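Local coordinates for porin (Rhodobacter capsulatus, PDB 2POR), which forms, as a homotrimer, channels that let small hydrophilic solutes up to about 0.6 kDa diffuse passively across the bacterial outer membrane, at residues E80-D85 against A151-Y156; I102-G107 against Q183-A188; A8-M13 against L295-K300. All coordinates share one frame; numbering follows the deposited sequence. Where two conformers were deposited one is given.

Contact 1 (E80-D85 against A151-Y156). With CA (calcium ion), chain B.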
loop_
_atom_site.group_PDB
_atom_site.type_symbol
_atom_site.label_atom_id
_atom_site.label_comp_id
_atom_site.label_asym_id
_atom_site.label_seq_id
_atom_site.Cartn_x
_atom_site.Cartn_y
_atom_site.Cartn_z
ATOM N N GLU A 80 -17.300 -17.780 -14.477
ATOM C CA GLU A 80 -15.904 -17.952 -14.157
ATOM C C GLU A 80 -15.789 -18.613 -12.770
ATOM O O GLU A 80 -14.933 -19.484 -12.649
ATOM C CB GLU A 80 -15.239 -16.605 -14.139
ATOM C CG GLU A 80 -13.751 -16.821 -14.057
ATOM C CD GLU A 80 -12.858 -15.644 -14.354
ATOM O OE1 GLU A 80 -13.311 -14.591 -14.789
ATOM O OE2 GLU A 80 -11.644 -15.773 -14.223
ATOM N N ALA A 81 -16.639 -18.232 -11.805
ATOM C CA ALA A 81 -16.683 -18.783 -10.441
ATOM C C ALA A 81 -16.863 -20.315 -10.531
ATOM O O ALA A 81 -16.185 -21.051 -9.803
ATOM C CB ALA A 81 -17.851 -18.188 -9.660
ATOM N N LEU A 82 -17.668 -20.863 -11.448
ATOM C CA LEU A 82 -17.780 -22.310 -11.579
ATOM C C LEU A 82 -16.811 -22.962 -12.532
ATOM O O LEU A 82 -16.373 -24.069 -12.214
ATOM C CB LEU A 82 -19.205 -22.711 -11.997
ATOM C CG LEU A 82 -20.331 -22.200 -11.112
ATOM C CD1 LEU A 82 -21.637 -22.863 -11.474
ATOM C CD2 LEU A 82 -19.979 -22.457 -9.673
ATOM N N PHE A 83 -16.353 -22.391 -13.670
ATOM C CA PHE A 83 -15.543 -23.151 -14.635
ATOM C C PHE A 83 -14.094 -22.768 -14.718
ATOM O O PHE A 83 -13.320 -23.546 -15.277
ATOM C CB PHE A 83 -16.161 -23.069 -16.069
ATOM C CG PHE A 83 -17.676 -23.322 -16.056
ATOM C CD1 PHE A 83 -18.193 -24.472 -15.467
ATOM C CD2 PHE A 83 -18.545 -22.378 -16.579
ATOM C CE1 PHE A 83 -19.552 -24.644 -15.407
ATOM C CE2 PHE A 83 -19.901 -22.560 -16.513
ATOM C CZ PHE A 83 -20.400 -23.692 -15.922
ATOM N N GLY A 84 -13.688 -21.611 -14.149
ATOM C CA GLY A 84 -12.292 -21.206 -14.168
ATOM C C GLY A 84 -11.678 -20.974 -15.551
ATOM O O GLY A 84 -12.364 -20.666 -16.530
ATOM N N ASP A 85 -10.362 -21.105 -15.627
ATOM C CA ASP A 85 -9.566 -20.835 -16.813
ATOM C C ASP A 85 -8.883 -22.071 -17.337
ATOM O O ASP A 85 -8.936 -23.116 -16.704
ATOM C CB ASP A 85 -8.497 -19.762 -16.497
ATOM C CG ASP A 85 -9.159 -18.402 -16.295
ATOM O OD1 ASP A 85 -10.117 -18.069 -16.986
ATOM O OD2 ASP A 85 -8.750 -17.693 -15.391
ATOM N N ALA A 151 -24.958 -12.528 -14.459
ATOM C CA ALA A 151 -24.691 -13.838 -15.030
ATOM C C ALA A 151 -25.272 -14.880 -14.068
ATOM O O ALA A 151 -25.558 -14.585 -12.880
ATOM C CB ALA A 151 -23.210 -14.098 -15.162
ATOM N N VAL A 152 -25.553 -16.038 -14.632
ATOM C CA VAL A 152 -26.071 -17.165 -13.867
ATOM C C VAL A 152 -25.338 -18.378 -14.463
ATOM O O VAL A 152 -25.002 -18.398 -15.658
ATOM C CB VAL A 152 -27.677 -17.285 -13.993
ATOM C CG1 VAL A 152 -28.349 -16.052 -13.405
ATOM C CG2 VAL A 152 -28.095 -17.456 -15.443
ATOM N N ALA A 153 -24.972 -19.395 -13.670
ATOM C CA ALA A 153 -24.320 -20.592 -14.195
ATOM C C ALA A 153 -24.675 -21.795 -13.299
ATOM O O ALA A 153 -24.980 -21.604 -12.107
ATOM C CB ALA A 153 -22.807 -20.395 -14.208
ATOM N N ALA A 154 -24.672 -23.005 -13.827
ATOM C CA ALA A 154 -24.949 -24.202 -13.042
ATOM C C ALA A 154 -24.010 -25.268 -13.500
ATOM O O ALA A 154 -23.580 -25.259 -14.651
ATOM C CB ALA A 154 -26.333 -24.707 -13.262
ATOM N N ALA A 155 -23.587 -26.186 -12.641
ATOM C CA ALA A 155 -22.699 -27.255 -13.048
ATOM C C ALA A 155 -23.136 -28.523 -12.305
ATOM O O ALA A 155 -23.816 -28.492 -11.272
ATOM C CB ALA A 155 -21.244 -26.969 -12.658
ATOM N N TYR A 156 -22.742 -29.637 -12.871
ATOM C CA TYR A 156 -23.026 -30.931 -12.325
ATOM C C TYR A 156 -21.810 -31.835 -12.519
ATOM O O TYR A 156 -21.250 -31.996 -13.612
ATOM C CB TYR A 156 -24.275 -31.446 -13.034
ATOM C CG TYR A 156 -24.682 -32.835 -12.547
ATOM C CD1 TYR A 156 -25.167 -33.001 -11.255
ATOM C CD2 TYR A 156 -24.512 -33.933 -13.395
ATOM C CE1 TYR A 156 -25.471 -34.275 -10.817
ATOM C CE2 TYR A 156 -24.820 -35.208 -12.959
ATOM C CZ TYR A 156 -25.294 -35.363 -11.666
ATOM O OH TYR A 156 -25.589 -36.635 -11.202
HETATM CA CA CA B . -11.080 -13.910 -15.755
HETATM O O HOH W 1 -9.045 -14.935 -15.301
HETATM O O HOH W 2 -11.125 -15.620 -17.269
HETATM O O HOH W 3 -12.541 -12.705 -17.271
HETATM O O HOH W 4 -9.505 -12.862 -17.190
#
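Where the pore-constricting loop of the porin rests on its barrel wall, L82 and F83 at the end of helix 78-83 pack onto A153, A154 and A155. L82 sends a single methyl to the strand: CD1 sits 3.6 Å from A153 O and 3.9 Å from A153 CB, over the peptide joining A153 to A154. The F83 ring arrives by its edge. Its CE1 is 4.0 Å from A155 CB, and A154 O lies in the ring plane, 3.8 Å from CZ, while L82 CB covers one ring face near the rim. The small alanines on strand 148-158 are consistent with the close approach of a helix carried by the loop that folds into the lumen, a hallmark of general porins. The same short helix serves a calcium ion on its other side. E80, with CG anti to its own backbone nitrogen (chi1 -170°) and an extended chain, stretches clear of the strand and chelates the metal through OE1 and OE2, both at 2.5 Å. Four waters and D108 complete the coordination; D85 forms a second shell, its OD1 and OD2 each accepting a hydrogen bond from a different metal-bound water.

Contact 2 (I102-G107 against Q183-A188). With C8E ((hydroxyethyloxy)tri(ethyloxy)octane), chain E.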
loop_
_atom_site.group_PDB
_atom_site.type_symbol
_atom_site.label_atom_id
_atom_site.label_comp_id
_atom_site.label_asym_id
_atom_site.label_seq_id
_atom_site.Cartn_x
_atom_site.Cartn_y
_atom_site.Cartn_z
ATOM N N ILE A 102 -10.226 -17.870 -19.916
ATOM C CA ILE A 102 -11.373 -18.041 -20.764
ATOM C C ILE A 102 -12.038 -16.657 -20.877
ATOM O O ILE A 102 -12.066 -15.921 -19.881
ATOM C CB ILE A 102 -12.294 -19.149 -20.117
ATOM C CG1 ILE A 102 -11.649 -20.531 -20.326
ATOM C CG2 ILE A 102 -13.712 -19.118 -20.702
ATOM C CD1 ILE A 102 -12.485 -21.680 -19.665
ATOM N N PRO A 103 -12.600 -16.263 -22.048
ATOM C CA PRO A 103 -13.116 -14.915 -22.283
ATOM C C PRO A 103 -14.500 -14.699 -21.733
ATOM O O PRO A 103 -15.480 -14.624 -22.488
ATOM C CB PRO A 103 -13.014 -14.752 -23.800
ATOM C CG PRO A 103 -13.233 -16.152 -24.328
ATOM C CD PRO A 103 -12.491 -17.009 -23.322
ATOM N N TYR A 104 -14.628 -14.612 -20.405
ATOM C CA TYR A 104 -15.936 -14.373 -19.842
ATOM C C TYR A 104 -16.291 -12.912 -20.081
ATOM O O TYR A 104 -15.432 -12.033 -20.068
ATOM C CB TYR A 104 -15.963 -14.679 -18.323
ATOM C CG TYR A 104 -15.657 -16.159 -18.063
ATOM C CD1 TYR A 104 -16.640 -17.099 -18.276
ATOM C CD2 TYR A 104 -14.405 -16.564 -17.612
ATOM C CE1 TYR A 104 -16.357 -18.436 -18.034
ATOM C CE2 TYR A 104 -14.129 -17.902 -17.368
ATOM C CZ TYR A 104 -15.125 -18.818 -17.589
ATOM O OH TYR A 104 -14.916 -20.154 -17.412
ATOM N N LEU A 105 -17.581 -12.693 -20.294
ATOM C CA LEU A 105 -18.100 -11.365 -20.535
ATOM C C LEU A 105 -18.191 -10.519 -19.273
ATOM O O LEU A 105 -17.990 -9.308 -19.357
ATOM C CB LEU A 105 -19.508 -11.482 -21.224
ATOM C CG LEU A 105 -20.280 -10.189 -21.684
ATOM C CD1 LEU A 105 -19.500 -9.524 -22.819
ATOM C CD2 LEU A 105 -21.680 -10.538 -22.151
ATOM N N THR A 106 -18.515 -11.058 -18.072
ATOM C CA THR A 106 -18.756 -10.214 -16.899
ATOM C C THR A 106 -17.830 -10.576 -15.723
ATOM O O THR A 106 -17.095 -11.571 -15.821
ATOM C CB THR A 106 -20.283 -10.299 -16.457
ATOM O OG1 THR A 106 -20.497 -11.584 -15.849
ATOM C CG2 THR A 106 -21.274 -10.043 -17.641
ATOM N N GLY A 107 -17.871 -9.772 -14.641
ATOM C CA GLY A 107 -17.129 -9.996 -13.403
ATOM C C GLY A 107 -15.671 -9.842 -13.694
ATOM O O GLY A 107 -15.270 -9.419 -14.785
ATOM N N GLN A 183 -23.690 -13.537 -23.665
ATOM C CA GLN A 183 -22.863 -14.672 -24.051
ATOM C C GLN A 183 -23.396 -15.881 -23.293
ATOM O O GLN A 183 -23.768 -15.754 -22.122
ATOM C CB GLN A 183 -21.415 -14.396 -23.672
ATOM C CG GLN A 183 -20.434 -15.436 -24.123
ATOM C CD GLN A 183 -19.044 -14.946 -23.832
ATOM O OE1 GLN A 183 -18.582 -14.072 -24.524
ATOM N NE2 GLN A 183 -18.243 -15.387 -22.880
ATOM N N LEU A 184 -23.482 -16.998 -23.985
ATOM C CA LEU A 184 -23.909 -18.256 -23.412
ATOM C C LEU A 184 -22.703 -19.158 -23.435
ATOM O O LEU A 184 -21.993 -19.162 -24.440
ATOM C CB LEU A 184 -24.991 -18.895 -24.238
ATOM C CG LEU A 184 -25.435 -20.307 -23.781
ATOM C CD1 LEU A 184 -26.499 -20.247 -22.663
ATOM C CD2 LEU A 184 -25.965 -21.036 -24.995
ATOM N N GLU A 185 -22.408 -19.931 -22.384
ATOM C CA GLU A 185 -21.251 -20.821 -22.366
ATOM C C GLU A 185 -21.664 -22.263 -22.009
ATOM O O GLU A 185 -22.598 -22.447 -21.210
ATOM C CB GLU A 185 -20.212 -20.442 -21.305
ATOM C CG GLU A 185 -19.479 -19.112 -21.391
ATOM C CD GLU A 185 -20.013 -17.984 -20.534
ATOM O OE1 GLU A 185 -20.691 -18.187 -19.537
ATOM O OE2 GLU A 185 -19.733 -16.854 -20.872
ATOM N N LEU A 186 -20.957 -23.236 -22.583
ATOM C CA LEU A 186 -21.054 -24.647 -22.216
ATOM C C LEU A 186 -19.626 -24.970 -21.867
ATOM O O LEU A 186 -18.702 -24.593 -22.603
ATOM C CB LEU A 186 -21.414 -25.599 -23.350
ATOM C CG LEU A 186 -22.720 -25.279 -23.989
ATOM C CD1 LEU A 186 -22.839 -26.106 -25.247
ATOM C CD2 LEU A 186 -23.834 -25.485 -22.987
ATOM N N ALA A 187 -19.407 -25.640 -20.746
ATOM C CA ALA A 187 -18.066 -25.977 -20.347
ATOM C C ALA A 187 -18.087 -27.432 -19.883
ATOM O O ALA A 187 -19.109 -27.927 -19.406
ATOM C CB ALA A 187 -17.649 -25.065 -19.204
ATOM N N ALA A 188 -16.989 -28.120 -20.033
ATOM C CA ALA A 188 -16.857 -29.489 -19.596
ATOM C C ALA A 188 -15.501 -29.588 -18.929
ATOM O O ALA A 188 -14.546 -28.998 -19.448
ATOM C CB ALA A 188 -16.888 -30.439 -20.793
HETATM C C1 C8E E . -16.524 -11.875 -24.990
HETATM C C2 C8E E . -15.574 -10.804 -24.514
HETATM C C3 C8E E . -14.224 -11.234 -24.976
HETATM C C4 C8E E . -13.314 -10.185 -24.405
HETATM C C5 C8E E . -11.921 -10.726 -24.108
HETATM C C6 C8E E . -11.213 -11.369 -25.296
HETATM C C7 C8E E . -9.703 -11.565 -25.062
HETATM C C8 C8E E . -9.203 -12.212 -26.325
HETATM O O9 C8E E . -7.828 -12.261 -26.645
HETATM C C10 C8E E . -7.578 -11.789 -27.965
HETATM C C11 C8E E . -6.206 -12.158 -28.417
HETATM O O12 C8E E . -5.526 -11.332 -29.349
HETATM C C13 C8E E . -4.691 -10.354 -28.717
HETATM C C14 C8E E . -4.946 -8.883 -29.071
HETATM O O15 C8E E . -4.947 -8.490 -30.461
HETATM C C16 C8E E . -3.992 -7.461 -30.806
HETATM C C17 C8E E . -2.788 -7.854 -31.700
HETATM O O18 C8E E . -1.990 -6.946 -32.510
HETATM C C19 C8E E . -2.585 -6.670 -33.813
HETATM C C20 C8E E . -1.791 -7.047 -35.083
HETATM O O21 C8E E . -0.952 -8.179 -34.811
#
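Q183 meets P103, Y104 and L105 where the loop that narrows the porin channel is tied to strand 181-192 of the barrel. The amide of Q183 does most of this work. Its CG stands opposite the backbone nitrogen (chi1 -175°), and the extended chain carries NE2 across to the loop, where it donates to P103 O over 2.9 Å. This bond is nearly straight, 168° at the hydrogen, and the acceptor lies in the amide plane. P103 is the centre of an inverse gamma turn, closed by Y104 N on I102 O, which leaves the proline carbonyl available to the strand. The second hydrogen of NE2 goes to E185 OE2, also at 2.9 Å, using that oxygen's anti lone pair, while OE1 is engaged by H229; the amide is therefore gripped at both ends, which should fix its flip. A leucine in place of Q183 would probably leave P103 O and E185 OE2 without their shared donor and the turn less firmly pinned to the wall. Closer to the backbone, Q183 CB touches L105 CD2 at 4.2 Å.

Two residues on, E185 also faces the loop. Its chain bends at chi2, and the carboxylate comes up obliquely to the Y104 ring, their planes 74° apart and OE2 4.0 Å from CD1. OE1 is hydrogen-bonded to S79 OG, whereas OE2 lies close to E168 OE2, a proximity that may raise the proton affinity of one of the two acids. The Y104 OH bonds to G84 O, and within its own segment I102 CG2 lies over one ring face, 3.4 Å above the plane and toward the rim. Farther along the strand, A187 instead sets its CB against the ring of F83 from helix 78-83.

Contact 3 (A8-M13 against L295-K300). With C8E ((hydroxyethyloxy)tri(ethyloxy)octane), chain G; C8E ((hydroxyethyloxy)tri(ethyloxy)octane), chain F.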
loop_
_atom_site.group_PDB
_atom_site.type_symbol
_atom_site.label_atom_id
_atom_site.label_comp_id
_atom_site.label_asym_id
_atom_site.label_seq_id
_atom_site.Cartn_x
_atom_site.Cartn_y
_atom_site.Cartn_z
ATOM N N ALA A 8 6.076 -15.316 -4.810
ATOM C CA ALA A 8 7.145 -14.550 -5.459
ATOM C C ALA A 8 7.588 -15.331 -6.683
ATOM O O ALA A 8 7.203 -16.507 -6.857
ATOM C CB ALA A 8 8.355 -14.336 -4.544
ATOM N N ARG A 9 8.259 -14.679 -7.644
ATOM C CA ARG A 9 8.737 -15.348 -8.840
ATOM C C ARG A 9 9.899 -14.553 -9.379
ATOM O O ARG A 9 10.038 -13.359 -9.046
ATOM C CB ARG A 9 7.611 -15.459 -9.870
ATOM C CG ARG A 9 7.234 -14.140 -10.515
ATOM C CD ARG A 9 5.927 -14.320 -11.203
ATOM N NE ARG A 9 5.662 -13.109 -11.963
ATOM C CZ ARG A 9 4.473 -12.828 -12.521
ATOM N NH1 ARG A 9 3.400 -13.627 -12.405
ATOM N NH2 ARG A 9 4.371 -11.668 -13.197
ATOM N N MET A 10 10.819 -15.162 -10.096
ATOM C CA MET A 10 11.951 -14.445 -10.683
ATOM C C MET A 10 12.485 -15.265 -11.837
ATOM O O MET A 10 12.328 -16.489 -11.848
ATOM C CB MET A 10 13.070 -14.163 -9.680
ATOM C CG MET A 10 13.843 -15.344 -9.175
ATOM S SD MET A 10 15.209 -14.760 -8.177
ATOM C CE MET A 10 15.447 -16.351 -7.490
ATOM N N GLY A 11 12.985 -14.646 -12.915
ATOM C CA GLY A 11 13.445 -15.403 -14.071
ATOM C C GLY A 11 13.648 -14.429 -15.198
ATOM O O GLY A 11 13.897 -13.245 -14.932
ATOM N N VAL A 12 13.533 -14.910 -16.423
ATOM C CA VAL A 12 13.717 -14.107 -17.657
ATOM C C VAL A 12 12.534 -14.284 -18.568
ATOM O O VAL A 12 11.946 -15.369 -18.621
ATOM C CB VAL A 12 15.000 -14.499 -18.443
ATOM C CG1 VAL A 12 16.166 -13.967 -17.630
ATOM C CG2 VAL A 12 15.144 -15.998 -18.663
ATOM N N MET A 13 12.077 -13.213 -19.225
ATOM C CA MET A 13 10.878 -13.283 -20.032
ATOM C C MET A 13 11.258 -12.682 -21.400
ATOM O O MET A 13 11.982 -11.681 -21.448
ATOM C CB MET A 13 9.767 -12.467 -19.336
ATOM C CG MET A 13 8.464 -12.357 -20.153
ATOM S SD MET A 13 8.498 -11.104 -21.474
ATOM C CE MET A 13 8.716 -9.702 -20.418
ATOM N N LEU A 295 11.202 -18.240 -18.543
ATOM C CA LEU A 295 11.799 -19.327 -17.803
ATOM C C LEU A 295 12.188 -18.768 -16.464
ATOM O O LEU A 295 12.965 -17.809 -16.383
ATOM C CB LEU A 295 13.031 -19.848 -18.524
ATOM C CG LEU A 295 13.755 -21.017 -17.770
ATOM C CD1 LEU A 295 12.846 -22.241 -17.671
ATOM C CD2 LEU A 295 14.990 -21.436 -18.511
ATOM N N GLY A 296 11.667 -19.322 -15.369
ATOM C CA GLY A 296 12.046 -18.812 -14.069
ATOM C C GLY A 296 11.589 -19.758 -12.973
ATOM O O GLY A 296 11.316 -20.931 -13.236
ATOM N N VAL A 297 11.495 -19.253 -11.755
ATOM C CA VAL A 297 11.071 -20.040 -10.587
ATOM C C VAL A 297 9.885 -19.377 -9.913
ATOM O O VAL A 297 9.803 -18.145 -9.906
ATOM C CB VAL A 297 12.250 -20.208 -9.559
ATOM C CG1 VAL A 297 13.296 -21.106 -10.184
ATOM C CG2 VAL A 297 12.960 -18.928 -9.223
ATOM N N LYS A 298 8.912 -20.110 -9.391
ATOM C CA LYS A 298 7.760 -19.546 -8.700
ATOM C C LYS A 298 7.826 -20.051 -7.265
ATOM O O LYS A 298 8.234 -21.200 -7.076
ATOM C CB LYS A 298 6.464 -20.020 -9.308
ATOM C CG LYS A 298 6.186 -19.313 -10.620
ATOM C CD LYS A 298 5.031 -19.981 -11.256
ATOM C CE LYS A 298 3.834 -19.604 -10.480
ATOM N NZ LYS A 298 2.677 -20.231 -11.089
ATOM N N PHE A 299 7.486 -19.265 -6.255
ATOM C CA PHE A 299 7.595 -19.633 -4.848
ATOM C C PHE A 299 6.273 -19.381 -4.175
ATOM O O PHE A 299 5.567 -18.419 -4.513
ATOM C CB PHE A 299 8.637 -18.779 -4.178
ATOM C CG PHE A 299 10.042 -18.853 -4.736
ATOM C CD1 PHE A 299 10.639 -20.065 -5.037
ATOM C CD2 PHE A 299 10.757 -17.692 -4.915
ATOM C CE1 PHE A 299 11.934 -20.118 -5.509
ATOM C CE2 PHE A 299 12.055 -17.763 -5.384
ATOM C CZ PHE A 299 12.651 -18.967 -5.683
ATOM N N LYS A 300 5.852 -20.204 -3.241
ATOM C CA LYS A 300 4.648 -19.955 -2.464
ATOM C C LYS A 300 5.106 -19.921 -1.011
ATOM O O LYS A 300 6.059 -20.649 -0.643
ATOM C CB LYS A 300 3.668 -21.065 -2.643
ATOM C CG LYS A 300 3.138 -21.141 -4.034
ATOM C CD LYS A 300 1.732 -21.745 -4.046
ATOM C CE LYS A 300 1.666 -23.255 -3.813
ATOM N NZ LYS A 300 0.291 -23.731 -3.933
HETATM C C1 C8E G . 22.526 -13.111 -17.275
HETATM C C2 C8E G . 21.347 -14.104 -17.151
HETATM C C3 C8E G . 20.778 -14.021 -15.751
HETATM C C4 C8E G . 19.636 -15.000 -15.558
HETATM C C5 C8E G . 19.139 -14.872 -14.124
HETATM C C6 C8E G . 18.077 -15.908 -13.793
HETATM C C7 C8E G . 17.550 -15.664 -12.394
HETATM C C8 C8E G . 16.455 -16.636 -11.983
HETATM O O9 C8E G . 16.781 -17.984 -11.648
HETATM C C10 C8E G . 15.941 -18.966 -12.287
HETATM C C11 C8E G . 16.218 -19.518 -13.699
HETATM O O12 C8E G . 15.519 -20.699 -14.141
HETATM C C13 C8E G . 16.316 -21.904 -14.084
HETATM C C14 C8E G . 16.362 -22.856 -12.866
HETATM O O15 C8E G . 16.856 -22.400 -11.586
HETATM C C16 C8E G . 16.640 -23.325 -10.500
HETATM C C17 C8E G . 17.773 -23.851 -9.591
HETATM O O18 C8E G . 18.721 -24.827 -10.030
HETATM C C19 C8E G . 18.242 -26.157 -9.804
HETATM C C20 C8E G . 18.895 -27.047 -8.736
HETATM O O21 C8E G . 18.242 -28.309 -8.576
HETATM C C1 C8E F . 8.307 -25.486 -23.217
HETATM C C2 C8E F . 8.822 -24.894 -21.890
HETATM C C3 C8E F . 10.177 -24.170 -21.935
HETATM C C4 C8E F . 10.208 -22.762 -22.544
HETATM C C5 C8E F . 11.626 -22.239 -22.348
HETATM C C6 C8E F . 11.912 -20.947 -23.089
HETATM C C7 C8E F . 13.423 -20.773 -23.329
HETATM C C8 C8E F . 14.207 -20.095 -22.195
HETATM O O9 C8E F . 15.639 -20.295 -22.079
HETATM C C10 C8E F . 16.529 -19.273 -22.595
HETATM C C11 C8E F . 17.267 -18.250 -21.709
HETATM O O12 C8E F . 18.372 -17.566 -22.329
HETATM C C13 C8E F . 18.141 -16.194 -22.711
HETATM C C14 C8E F . 19.115 -15.046 -22.350
HETATM O O15 C8E F . 19.199 -14.445 -21.039
HETATM C C16 C8E F . 18.981 -13.024 -21.070
HETATM C C17 C8E F . 19.379 -12.170 -19.876
HETATM O O18 C8E F . 19.165 -10.762 -19.920
HETATM C C19 C8E F . 20.396 -10.081 -19.671
HETATM C C20 C8E F . 21.118 -9.429 -20.846
HETATM O O21 C8E F . 22.406 -8.905 -20.522
#
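The F299 ring takes A8 and M10 at its edge, near its own plane: A8 CB is 4.1 Å from CD2, and M10 CE is 4.2 Å from CZ. F299 also stacks with the ring of F41 of a neighbouring subunit, so that this phenylalanine joins two strands of its own barrel to the next monomer of the trimer. M10 reaches the ring because its CG is wedged between the backbone nitrogen and the carbonyl carbon (chi1 68°) and the thioether then runs out extended. On the way it lies alongside V297, both pointing the same way, with CG 3.7 Å from V297 CG2.

The backbones beneath belong to the first and last strands, 2-14 and 292-300, whose antiparallel pairing closes the 16-stranded barrel. Three hydrogen-bonded pairs, A8 with F299, M10 with V297 and V12 with L295, each exchange two N-H···O bonds. V297 N approaches M10 O nearly along the C=O axis at 2.9 Å, whereas F299 N, 2.8 Å from A8 O, is tilted 31° from its carbonyl plane. Between the M10-V297 and V12-L295 pairs, G11 and G296 form a non-hydrogen-bonded pair with their CA atoms only 3.7 Å apart, an approach at which a CB on either residue would clash with the opposite strand.

R9 and K298 share the other face of the sheet, and both touch Y91 of the loop inside the barrel. They meet only by their aliphatic parts, R9 CB to K298 CG, before their charged ends diverge; with R24 close to the R9 guanidinium, they are likely to give this stretch of the channel wall a basic character. Outside, detergent flanks the strands: one molecule lies against V297 CG1 and above the glycine pair, and another against L295 CD2.

Along the chain the segments run 8-13, 80-85, 102-107, 151-156, 183-188 and 295-300, so contacts 1 and 2 interlock in sequence while contact 3 joins the two ends around them. Contacts 1 and 2 have centres 8 Å apart and touch directly, G84 and D85 meeting Y104 and I102: the loop between strands 68-73 and 118-125 braces itself while leaning on strands 148-158 and 181-192. The centre of contact 3 lies about 30 Å from both, and across the chain's centre from contact 1. All three reach the one barrel sheet: contact 3 closes it at the subunit interface, whereas the other two fasten the loop that narrows its interior.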